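Long-range contact in thiamin pyrophosphokinase family protein (Enterococcus faecalis, PDB 3MEL), which probably transfers pyrophosphate from ATP to thiamine, making thiamine diphosphate, as expected of a magnesium-dependent thiamin pyrophosphokinase: residues 41-53 against 65-79. Residues are numbered along the deposited sequence; the frame is centred on the assembly and turned at random.
Sequences LPLQLAVGDFDSL and TETLIQAPAEKDDTD. With TPP (thiamine diphosphate), chain E.
Val47 and Ile69 run alongside each other in the same sense on neighbouring parallel strands of a beta-alpha-beta unit: strand 45-48, helix 57-64 and edge strand 68-70 of the catalytic domain. Val47 CG1, anti to its own N (chi1 -153°), meets Ile69 CG2 at 4.0 Å, and helix 79-90 covers this face. Leu45 slants across Thr67, its CD1 resting on CB and CG2. Ala46 CB and Leu68 CD1 meet on the other face, where Phe50 CE2 also approaches Leu68 CD1 and the ring turns its edge to Ile69 O. Backbone bonds join the strands; Ala46 N reaches Thr67 O at 2.8 Å, and Thr65 OG1 gives that carbonyl a second bond from above its plane. Beyond the strand ends both segments line the thiamine diphosphate and magnesium site. Asp49 and Asp79 meet almost perpendicularly, carboxylate planes 45° apart, with Asp49 OD2 3.3 Å from Asp79 OD1. Asp49 belongs, with Asp30, to the magnesium site; Lys75 and the metal would together balance the carboxylate charge. Lys75 NZ meets Asp49 OD2 nearly along the C-O bond at 3.1 Å and makes a salt bridge to Asp79 OD1 whose hydrogen bond is weak. Asp49 OD1 uses its anti lone pair to accept from Asp51 N in an Asx turn. Asp79, after the N-cap Thr78, binds the diphosphate through its backbone, N to bridging O3A of thiamine diphosphate at 3.1 Å.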
ATOM      1  N   LEU A  41      -9.867 -25.277   8.818  1.00 43.37           N
ATOM      2  CA  LEU A  41      -9.139 -25.556   7.577  1.00 43.17           C
ATOM      3  C   LEU A  41      -7.823 -26.278   7.868  1.00 36.20           C
ATOM      4  O   LEU A  41      -7.366 -26.291   9.011  1.00 38.47           O
ATOM      5  CB  LEU A  41      -8.856 -24.244   6.824  1.00 43.57           C
ATOM      6  CG  LEU A  41      -9.935 -23.672   5.897  1.00 40.48           C
ATOM      7  CD1 LEU A  41      -9.646 -22.222   5.556  1.00 34.32           C
ATOM      8  CD2 LEU A  41     -10.038 -24.504   4.633  1.00 38.29           C
ATOM      9  N   PRO A  42      -7.204 -26.882   6.836  1.00 34.77           N
ATOM     10  CA  PRO A  42      -5.937 -27.595   7.078  1.00 36.40           C
ATOM     11  C   PRO A  42      -4.744 -26.668   7.383  1.00 36.46           C
ATOM     12  O   PRO A  42      -4.774 -25.460   7.129  1.00 34.43           O
ATOM     13  CB  PRO A  42      -5.696 -28.368   5.764  1.00 30.80           C
ATOM     14  CG  PRO A  42      -6.990 -28.341   5.042  1.00 32.36           C
ATOM     15  CD  PRO A  42      -7.668 -27.063   5.453  1.00 35.34           C
ATOM     16  N   LEU A  43      -3.702 -27.255   7.956  1.00 37.15           N
ATOM     17  CA  LEU A  43      -2.448 -26.557   8.207  1.00 32.12           C
ATOM     18  C   LEU A  43      -1.405 -27.576   7.885  1.00 28.97           C
ATOM     19  O   LEU A  43      -1.250 -28.535   8.612  1.00 34.67           O
ATOM     20  CB  LEU A  43      -2.326 -26.142   9.673  1.00 28.40           C
ATOM     21  CG  LEU A  43      -0.994 -25.553  10.129  1.00 30.06           C
ATOM     22  CD1 LEU A  43      -0.666 -24.281   9.355  1.00 30.09           C
ATOM     23  CD2 LEU A  43      -1.008 -25.292  11.631  1.00 32.36           C
ATOM     24  N   GLN A  44      -0.711 -27.399   6.779  1.00 27.99           N
ATOM     25  CA  GLN A  44       0.251 -28.398   6.367  1.00 31.47           C
ATOM     26  C   GLN A  44       1.688 -27.891   6.464  1.00 32.44           C
ATOM     27  O   GLN A  44       2.636 -28.690   6.474  1.00 32.39           O
ATOM     28  CB  GLN A  44      -0.069 -28.887   4.959  1.00 29.39           C
ATOM     29  CG  GLN A  44      -1.411 -29.576   4.868  1.00 30.94           C
ATOM     30  CD  GLN A  44      -1.914 -29.636   3.460  1.00 27.23           C
ATOM     31  OE1 GLN A  44      -1.737 -30.622   2.766  1.00 27.26           O
ATOM     32  NE2 GLN A  44      -2.513 -28.559   3.018  1.00 31.37           N
ATOM     33  N   LEU A  45       1.837 -26.568   6.526  1.00 28.70           N
ATOM     34  CA  LEU A  45       3.149 -25.930   6.668  1.00 30.98           C
ATOM     35  C   LEU A  45       3.032 -24.714   7.586  1.00 29.40           C
ATOM     36  O   LEU A  45       2.262 -23.800   7.298  1.00 28.50           O
ATOM     37  CB  LEU A  45       3.705 -25.531   5.299  1.00 28.03           C
ATOM     38  CG  LEU A  45       5.087 -24.876   5.202  1.00 28.44           C
ATOM     39  CD1 LEU A  45       6.178 -25.801   5.718  1.00 29.01           C
ATOM     40  CD2 LEU A  45       5.380 -24.441   3.762  1.00 26.39           C
ATOM     41  N   ALA A  46       3.758 -24.726   8.708  1.00 27.42           N
ATOM     42  CA  ALA A  46       3.741 -23.594   9.648  1.00 26.46           C
ATOM     43  C   ALA A  46       5.081 -22.841   9.653  1.00 29.05           C
ATOM     44  O   ALA A  46       6.134 -23.444   9.858  1.00 30.29           O
ATOM     45  CB  ALA A  46       3.374 -24.059  11.029  1.00 24.32           C
ATOM     46  N   VAL A  47       5.041 -21.532   9.398  1.00 29.05           N
ATOM     47  CA  VAL A  47       6.268 -20.748   9.229  1.00 31.07           C
ATOM     48  C   VAL A  47       6.303 -19.438  10.022  1.00 32.35           C
ATOM     49  O   VAL A  47       5.305 -18.730  10.151  1.00 30.62           O
ATOM     50  CB  VAL A  47       6.527 -20.411   7.747  1.00 29.75           C
ATOM     51  CG1 VAL A  47       8.014 -20.220   7.515  1.00 28.09           C
ATOM     52  CG2 VAL A  47       6.019 -21.508   6.867  1.00 26.56           C
ATOM     53  N   GLY A  48       7.479 -19.109  10.536  1.00 35.43           N
ATOM     54  CA  GLY A  48       7.631 -17.902  11.320  1.00 35.32           C
ATOM     55  C   GLY A  48       8.540 -18.090  12.505  1.00 34.38           C
ATOM     56  O   GLY A  48       9.222 -19.090  12.603  1.00 34.81           O
ATOM     57  N   ASP A  49       8.560 -17.111  13.396  1.00 38.82           N
ATOM     58  CA  ASP A  49       9.362 -17.187  14.606  1.00 37.45           C
ATOM     59  C   ASP A  49       8.389 -17.386  15.744  1.00 37.38           C
ATOM     60  O   ASP A  49       8.757 -17.747  16.857  1.00 36.79           O
ATOM     61  CB  ASP A  49      10.187 -15.916  14.788  1.00 36.59           C
ATOM     62  CG  ASP A  49       9.417 -14.662  14.435  1.00 45.47           C
ATOM     63  OD1 ASP A  49       8.407 -14.384  15.107  1.00 50.55           O
ATOM     64  OD2 ASP A  49       9.821 -13.942  13.494  1.00 52.62           O
ATOM     65  N   PHE A  50       7.125 -17.151  15.425  1.00 39.28           N
ATOM     66  CA  PHE A  50       6.017 -17.461  16.311  1.00 40.04           C
ATOM     67  C   PHE A  50       6.095 -16.712  17.625  1.00 39.69           C
ATOM     68  O   PHE A  50       5.530 -17.153  18.618  1.00 41.14           O
ATOM     69  CB  PHE A  50       5.905 -18.983  16.536  1.00 38.27           C
ATOM     70  CG  PHE A  50       5.627 -19.760  15.275  1.00 32.58           C
ATOM     71  CD1 PHE A  50       4.352 -19.855  14.779  1.00 30.44           C
ATOM     72  CD2 PHE A  50       6.649 -20.371  14.580  1.00 34.36           C
ATOM     73  CE1 PHE A  50       4.097 -20.551  13.625  1.00 30.18           C
ATOM     74  CE2 PHE A  50       6.395 -21.068  13.416  1.00 32.82           C
ATOM     75  CZ  PHE A  50       5.120 -21.153  12.942  1.00 29.14           C
ATOM     76  N   ASP A  51       6.774 -15.568  17.618  1.00 38.42           N
ATOM     77  CA  ASP A  51       6.891 -14.748  18.821  1.00 41.53           C
ATOM     78  C   ASP A  51       5.559 -14.099  19.181  1.00 41.71           C
ATOM     79  O   ASP A  51       5.319 -13.720  20.325  1.00 43.17           O
ATOM     80  CB  ASP A  51       8.027 -13.703  18.703  1.00 49.26           C
ATOM     81  CG  ASP A  51       7.813 -12.689  17.557  1.00 58.45           C
ATOM     82  OD1 ASP A  51       6.721 -12.669  16.917  1.00 50.70           O
ATOM     83  OD2 ASP A  51       8.759 -11.898  17.307  1.00 57.44           O
ATOM     84  N   SER A  52       4.674 -13.980  18.209  1.00 41.24           N
ATOM     85  CA  SER A  52       3.375 -13.435  18.516  1.00 41.00           C
ATOM     86  C   SER A  52       2.510 -14.461  19.287  1.00 46.21           C
ATOM     87  O   SER A  52       1.509 -14.100  19.907  1.00 49.62           O
ATOM     88  CB  SER A  52       2.711 -12.920  17.235  1.00 38.96           C
ATOM     89  OG  SER A  52       1.604 -13.710  16.860  1.00 51.07           O
ATOM     90  N   LEU A  53       2.916 -15.733  19.279  1.00 41.82           N
ATOM     91  CA  LEU A  53       2.115 -16.799  19.895  1.00 41.66           C
ATOM     92  C   LEU A  53       2.463 -17.163  21.347  1.00 38.35           C
ATOM     93  O   LEU A  53       3.625 -17.172  21.744  1.00 37.29           O
ATOM     94  CB  LEU A  53       2.156 -18.071  19.040  1.00 40.48           C
ATOM     95  CG  LEU A  53       1.491 -18.087  17.665  1.00 39.80           C
ATOM     96  CD1 LEU A  53       2.277 -17.230  16.699  1.00 40.90           C
ATOM     97  CD2 LEU A  53       1.401 -19.516  17.163  1.00 33.95           C
ATOM     98  N   THR A  65       0.260 -28.914  12.698  1.00 38.05           N
ATOM     99  CA  THR A  65       0.885 -28.795  11.382  1.00 34.73           C
ATOM    100  C   THR A  65       1.479 -30.138  10.993  1.00 36.08           C
ATOM    101  O   THR A  65       1.584 -31.036  11.824  1.00 35.75           O
ATOM    102  CB  THR A  65       2.023 -27.756  11.380  1.00 33.87           C
ATOM    103  OG1 THR A  65       2.545 -27.615  10.055  1.00 31.39           O
ATOM    104  CG2 THR A  65       3.139 -28.186  12.311  1.00 26.75           C
ATOM    105  N   GLU A  66       1.887 -30.286   9.741  1.00 35.59           N
ATOM    106  CA  GLU A  66       2.656 -31.470   9.382  1.00 33.50           C
ATOM    107  C   GLU A  66       4.095 -31.165   8.998  1.00 33.84           C
ATOM    108  O   GLU A  66       4.927 -32.066   8.990  1.00 37.10           O
ATOM    109  CB  GLU A  66       1.955 -32.319   8.316  1.00 39.38           C
ATOM    110  CG  GLU A  66       1.646 -31.633   7.005  1.00 41.01           C
ATOM    111  CD  GLU A  66       0.835 -32.533   6.075  1.00 46.01           C
ATOM    112  OE1 GLU A  66      -0.115 -33.193   6.559  1.00 45.47           O
ATOM    113  OE2 GLU A  66       1.147 -32.580   4.860  1.00 47.14           O
ATOM    114  N   THR A  67       4.382 -29.907   8.667  1.00 32.20           N
ATOM    115  CA  THR A  67       5.758 -29.416   8.587  1.00 30.23           C
ATOM    116  C   THR A  67       5.871 -28.121   9.359  1.00 33.98           C
ATOM    117  O   THR A  67       5.113 -27.170   9.119  1.00 32.89           O
ATOM    118  CB  THR A  67       6.227 -29.137   7.162  1.00 27.27           C
ATOM    119  OG1 THR A  67       5.994 -30.286   6.356  1.00 35.42           O
ATOM    120  CG2 THR A  67       7.705 -28.851   7.140  1.00 29.22           C
ATOM    121  N   LEU A  68       6.817 -28.090  10.293  1.00 34.17           N
ATOM    122  CA  LEU A  68       7.086 -26.887  11.067  1.00 30.28           C
ATOM    123  C   LEU A  68       8.392 -26.252  10.606  1.00 33.44           C
ATOM    124  O   LEU A  68       9.453 -26.886  10.644  1.00 34.94           O
ATOM    125  CB  LEU A  68       7.180 -27.228  12.554  1.00 33.18           C
ATOM    126  CG  LEU A  68       7.420 -26.078  13.522  1.00 31.34           C
ATOM    127  CD1 LEU A  68       6.303 -25.059  13.393  1.00 30.89           C
ATOM    128  CD2 LEU A  68       7.525 -26.602  14.939  1.00 30.48           C
ATOM    129  N   ILE A  69       8.318 -25.005  10.153  1.00 32.76           N
ATOM    130  CA  ILE A  69       9.530 -24.206   9.993  1.00 31.19           C
ATOM    131  C   ILE A  69       9.563 -23.053  10.993  1.00 29.75           C
ATOM    132  O   ILE A  69       8.947 -22.017  10.792  1.00 32.11           O
ATOM    133  CB  ILE A  69       9.690 -23.702   8.569  1.00 28.92           C
ATOM    134  CG1 ILE A  69       9.841 -24.895   7.633  1.00 29.47           C
ATOM    135  CG2 ILE A  69      10.895 -22.809   8.483  1.00 29.63           C
ATOM    136  CD1 ILE A  69      10.142 -24.527   6.236  1.00 30.45           C
ATOM    137  N   GLN A  70      10.247 -23.270  12.102  1.00 32.28           N
ATOM    138  CA  GLN A  70      10.439 -22.234  13.112  1.00 37.20           C
ATOM    139  C   GLN A  70      11.773 -21.521  12.873  1.00 35.60           C
ATOM    140  O   GLN A  70      12.826 -22.152  12.841  1.00 39.42           O
ATOM    141  CB  GLN A  70      10.385 -22.867  14.502  1.00 39.47           C
ATOM    142  CG  GLN A  70      10.861 -21.998  15.649  1.00 38.70           C
ATOM    143  CD  GLN A  70      11.526 -22.842  16.728  1.00 51.08           C
ATOM    144  OE1 GLN A  70      12.759 -22.891  16.822  1.00 55.09           O
ATOM    145  NE2 GLN A  70      10.716 -23.550  17.518  1.00 47.80           N
ATOM    146  N   ALA A  71      11.722 -20.215  12.673  1.00 34.92           N
ATOM    147  CA  ALA A  71      12.912 -19.440  12.324  1.00 38.04           C
ATOM    148  C   ALA A  71      13.193 -18.372  13.384  1.00 34.85           C
ATOM    149  O   ALA A  71      12.308 -18.042  14.164  1.00 34.49           O
ATOM    150  CB  ALA A  71      12.732 -18.800  10.952  1.00 35.84           C
ATOM    151  N   PRO A  72      14.426 -17.837  13.412  1.00 34.16           N
ATOM    152  CA  PRO A  72      14.897 -16.852  14.406  1.00 34.24           C
ATOM    153  C   PRO A  72      14.121 -15.546  14.332  1.00 34.09           C
ATOM    154  O   PRO A  72      13.890 -15.077  13.225  1.00 38.35           O
ATOM    155  CB  PRO A  72      16.347 -16.592  13.984  1.00 35.04           C
ATOM    156  CG  PRO A  72      16.735 -17.768  13.150  1.00 39.33           C
ATOM    157  CD  PRO A  72      15.486 -18.218  12.464  1.00 36.07           C
ATOM    158  N   ALA A  73      13.721 -14.965  15.460  1.00 33.08           N
ATOM    159  CA  ALA A  73      13.033 -13.663  15.434  1.00 37.54           C
ATOM    160  C   ALA A  73      13.889 -12.602  14.744  1.00 41.03           C
ATOM    161  O   ALA A  73      13.374 -11.630  14.185  1.00 39.83           O
ATOM    162  CB  ALA A  73      12.686 -13.211  16.833  1.00 35.15           C
ATOM    163  N   GLU A  74      15.204 -12.818  14.792  1.00 40.77           N
ATOM    164  CA  GLU A  74      16.188 -11.938  14.198  1.00 39.62           C
ATOM    165  C   GLU A  74      16.608 -12.483  12.855  1.00 34.12           C
ATOM    166  O   GLU A  74      17.476 -13.346  12.780  1.00 35.13           O
ATOM    167  CB  GLU A  74      17.428 -11.888  15.095  1.00 50.89           C
ATOM    168  CG  GLU A  74      18.360 -10.688  14.870  1.00 50.22           C
ATOM    169  CD  GLU A  74      17.932  -9.479  15.687  1.00 66.15           C
ATOM    170  OE1 GLU A  74      16.729  -9.417  16.045  1.00 58.23           O
ATOM    171  OE2 GLU A  74      18.793  -8.602  15.979  1.00 69.01           O
ATOM    172  N   LYS A  75      15.995 -11.985  11.792  1.00 32.70           N
ATOM    173  CA  LYS A  75      16.428 -12.323  10.440  1.00 35.75           C
ATOM    174  C   LYS A  75      16.237 -11.143   9.496  1.00 36.25           C
ATOM    175  O   LYS A  75      15.538 -10.189   9.836  1.00 38.66           O
ATOM    176  CB  LYS A  75      15.663 -13.546   9.908  1.00 33.20           C
ATOM    177  CG  LYS A  75      14.350 -13.814  10.609  1.00 34.42           C
ATOM    178  CD  LYS A  75      13.325 -14.493   9.702  1.00 38.41           C
ATOM    179  CE  LYS A  75      11.975 -14.657  10.402  1.00 36.75           C
ATOM    180  NZ  LYS A  75      11.463 -13.373  10.963  1.00 45.89           N
ATOM    181  N   ASP A  76      16.858 -11.214   8.319  1.00 36.99           N
ATOM    182  CA  ASP A  76      16.556 -10.296   7.219  1.00 37.69           C
ATOM    183  C   ASP A  76      15.140 -10.483   6.677  1.00 42.19           C
ATOM    184  O   ASP A  76      14.414  -9.512   6.479  1.00 46.82           O
ATOM    185  CB  ASP A  76      17.533 -10.490   6.063  1.00 39.93           C
ATOM    186  CG  ASP A  76      18.954 -10.131   6.432  1.00 50.89           C
ATOM    187  OD1 ASP A  76      19.142  -9.173   7.227  1.00 44.77           O
ATOM    188  OD2 ASP A  76      19.873 -10.815   5.914  1.00 51.64           O
ATOM    189  N   ASP A  77      14.752 -11.730   6.432  1.00 39.30           N
ATOM    190  CA  ASP A  77      13.443 -12.023   5.877  1.00 36.99           C
ATOM    191  C   ASP A  77      12.312 -11.810   6.861  1.00 38.54           C
ATOM    192  O   ASP A  77      12.424 -12.137   8.037  1.00 39.90           O
ATOM    193  CB  ASP A  77      13.374 -13.471   5.419  1.00 36.04           C
ATOM    194  CG  ASP A  77      14.190 -13.733   4.188  1.00 36.12           C
ATOM    195  OD1 ASP A  77      15.043 -12.893   3.814  1.00 39.42           O
ATOM    196  OD2 ASP A  77      13.981 -14.802   3.592  1.00 33.82           O
ATOM    197  N   THR A  78      11.202 -11.287   6.355  1.00 41.31           N
ATOM    198  CA  THR A  78       9.929 -11.344   7.063  1.00 48.44           C
ATOM    199  C   THR A  78       9.379 -12.780   7.052  1.00 47.41           C
ATOM    200  O   THR A  78       9.671 -13.551   6.132  1.00 39.96           O
ATOM    201  CB  THR A  78       8.897 -10.439   6.390  1.00 49.68           C
ATOM    202  OG1 THR A  78       8.722 -10.843   5.026  1.00 44.50           O
ATOM    203  CG2 THR A  78       9.346  -8.987   6.423  1.00 52.68           C
ATOM    204  N   ASP A  79       8.575 -13.134   8.052  1.00 52.24           N
ATOM    205  CA  ASP A  79       7.956 -14.463   8.085  1.00 47.78           C
ATOM    206  C   ASP A  79       7.332 -14.834   6.743  1.00 41.81           C
ATOM    207  O   ASP A  79       7.467 -15.960   6.277  1.00 34.79           O
ATOM    208  CB  ASP A  79       6.911 -14.556   9.193  1.00 48.66           C
ATOM    209  CG  ASP A  79       7.525 -14.854  10.550  1.00 47.45           C
ATOM    210  OD1 ASP A  79       8.723 -15.203  10.600  1.00 41.07           O
ATOM    211  OD2 ASP A  79       6.807 -14.745  11.567  1.00 45.26           O
TER
HETATM  212  N1' TPP E 902      16.419  -2.808   8.045  1.00 37.94           N
HETATM  213  C2' TPP E 902      17.775  -3.380   7.891  1.00 38.61           C
HETATM  214  CM2 TPP E 902      18.540  -2.757   6.707  1.00 32.58           C
HETATM  215  N3' TPP E 902      17.786  -4.845   7.974  1.00 41.99           N
HETATM  216  C4' TPP E 902      17.032  -5.463   9.091  1.00 46.28           C
HETATM  217  N4' TPP E 902      17.098  -6.926   8.992  1.00 42.72           N
HETATM  218  C5' TPP E 902      15.553  -4.925   9.053  1.00 39.66           C
HETATM  219  C6' TPP E 902      15.639  -3.392   9.135  1.00 36.46           C
HETATM  220  C7' TPP E 902      14.702  -5.534  10.204  1.00 42.63           C
HETATM  221  N3  TPP E 902      14.375  -6.974   9.954  1.00 46.91           N
HETATM  222  C2  TPP E 902      14.213  -7.376   8.550  1.00 39.36           C
HETATM  223  S1  TPP E 902      12.517  -8.002   8.364  1.00 52.66           S
HETATM  224  C5  TPP E 902      12.109  -8.028  10.145  1.00 52.18           C
HETATM  225  C4  TPP E 902      13.401  -7.658  10.897  1.00 48.67           C
HETATM  226  CM4 TPP E 902      13.107  -6.842  12.153  1.00 47.05           C
HETATM  227  C6  TPP E 902      11.337  -9.239  10.669  1.00 61.87           C
HETATM  228  C7  TPP E 902       9.822  -8.977  10.753  1.00 70.22           C
HETATM  229  O7  TPP E 902       9.149 -10.169  10.388  1.00 95.11           O
HETATM  230  PA  TPP E 902       7.618 -10.510  10.668  1.00185.29           P
HETATM  231  O1A TPP E 902       7.094  -9.028  10.806  1.00101.55           O
HETATM  232  O2A TPP E 902       7.255 -11.573  11.616  1.00184.36           O
HETATM  233  O3A TPP E 902       6.760 -11.103   9.466  1.00 97.16           O
HETATM  234  PB  TPP E 902       5.278 -10.934   8.945  1.00129.96           P
HETATM  235  O1B TPP E 902       5.262 -11.477   7.472  1.00 68.73           O
HETATM  236  O2B TPP E 902       4.508 -12.152   9.602  1.00 82.75           O
HETATM  237  O3B TPP E 902       4.543  -9.712   9.325  1.00129.49           O